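Side-chain contact in N-acetyl-beta-D glucosaminidase (Rhizomucor miehei CAU432, PDB 4ZM6), which probably hydrolyses beta-N-acetylglucosaminides through its family 3 glycoside hydrolase region and binds acetyl-CoA in a fused GCN5-related glucosamine N-acetyltransferase region: residues L105-S108 and T109-R112. Sequence-based numbering, arbitrary orientation.
Sequences LGSS and TAAR
The methyl CG2 of Thr-109 sits 3.7 Å over one face of the Arg-112 guanidinium, nearer its border than its centre; the arginine chain bends at chi3 (65°) to bring the group there, and NE and NH2 at its edge hydrogen-bond just beyond residues 105-112. At the start of this helix, Ser-107 is the N-cap. Its OG, swung anti to its own backbone N (chi1 167°), accepts from Ala-110 N at 3.1 Å, a nearly straight bond (166° at the hydrogen). Ser-107 CB packs 3.8 Å from Ala-110 CB, which is also approached by Leu-105 CD1, at 4.2 Å. Main-chain bonds continue the turn: Ala-111 N to Ser-107 O (3.2 Å) and Arg-112 N to Ser-108 O (2.9 Å). Gly-106, with positive phi, ends helix 99-105, and a two-residue link leads into helix 108-125. The cap faces helix 627-642 of the acetyltransferase region: Asp-633 takes hydrogen bonds from Ser-107 OG and Thr-109 OG1, one on each carboxylate oxygen, and Glu-637 pairs with Ser-108 OG. The first turn thus joins the glycosidase region to the acetyltransferase, near the acetyl-CoA-binding Thr-629, while Ala-111 packs on Met-161 of helix 155-171.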
loop_
_atom_site.group_PDB
_atom_site.type_symbol
_atom_site.label_atom_id
_atom_site.label_comp_id
_atom_site.label_asym_id
_atom_site.label_seq_id
_atom_site.Cartn_x
_atom_site.Cartn_y
_atom_site.Cartn_z
ATOM N N LEU A 105 11.922 -20.177 0.062
ATOM C CA LEU A 105 12.932 -19.773 1.046
ATOM C C LEU A 105 12.469 -18.534 1.819
ATOM O O LEU A 105 12.556 -18.485 3.047
ATOM C CB LEU A 105 14.266 -19.489 0.342
ATOM C CG LEU A 105 15.552 -19.723 1.139
ATOM C CD1 LEU A 105 16.753 -19.575 0.215
ATOM C CD2 LEU A 105 15.665 -18.781 2.331
ATOM N N GLY A 106 11.989 -17.539 1.079
ATOM C CA GLY A 106 11.281 -16.396 1.654
ATOM C C GLY A 106 12.131 -15.241 2.156
ATOM O O GLY A 106 11.663 -14.447 2.971
ATOM N N SER A 107 13.366 -15.135 1.674
ATOM C CA SER A 107 14.258 -14.057 2.072
ATOM C C SER A 107 14.744 -13.280 0.863
ATOM O O SER A 107 15.522 -13.793 0.063
ATOM C CB SER A 107 15.463 -14.608 2.840
ATOM O OG SER A 107 16.481 -13.622 2.978
ATOM N N SER A 108 14.292 -12.033 0.748
ATOM C CA SER A 108 14.743 -11.127 -0.307
ATOM C C SER A 108 16.254 -10.910 -0.243
ATOM O O SER A 108 16.898 -10.730 -1.274
ATOM C CB SER A 108 14.021 -9.784 -0.197
ATOM O OG SER A 108 14.219 -9.204 1.083
ATOM N N THR A 109 16.818 -10.936 0.963
ATOM C CA THR A 109 18.265 -10.818 1.123
ATOM C C THR A 109 18.982 -11.983 0.443
ATOM O O THR A 109 19.955 -11.782 -0.289
ATOM C CB THR A 109 18.667 -10.760 2.608
ATOM O OG1 THR A 109 17.962 -9.687 3.250
ATOM C CG2 THR A 109 20.176 -10.548 2.753
ATOM N N ALA A 110 18.485 -13.195 0.680
ATOM C CA ALA A 110 19.025 -14.395 0.034
ATOM C C ALA A 110 19.009 -14.259 -1.493
ATOM O O ALA A 110 20.021 -14.497 -2.153
ATOM C CB ALA A 110 18.249 -15.633 0.468
ATOM N N ALA A 111 17.868 -13.864 -2.047
ATOM C CA ALA A 111 17.766 -13.660 -3.487
ATOM C C ALA A 111 18.731 -12.601 -3.985
ATOM O O ALA A 111 19.329 -12.766 -5.045
ATOM C CB ALA A 111 16.355 -13.271 -3.872
ATOM N N ARG A 112 18.857 -11.507 -3.233
ATOM C CA ARG A 112 19.749 -10.410 -3.615
ATOM C C ARG A 112 21.156 -10.955 -3.745
ATOM O O ARG A 112 21.817 -10.746 -4.762
ATOM C CB ARG A 112 19.720 -9.281 -2.578
ATOM C CG ARG A 112 20.611 -8.084 -2.905
ATOM C CD ARG A 112 21.000 -7.311 -1.650
ATOM N NE ARG A 112 21.837 -8.105 -0.746
ATOM C CZ ARG A 112 22.149 -7.766 0.507
ATOM N NH1 ARG A 112 21.709 -6.627 1.039
ATOM N NH2 ARG A 112 22.911 -8.569 1.236
#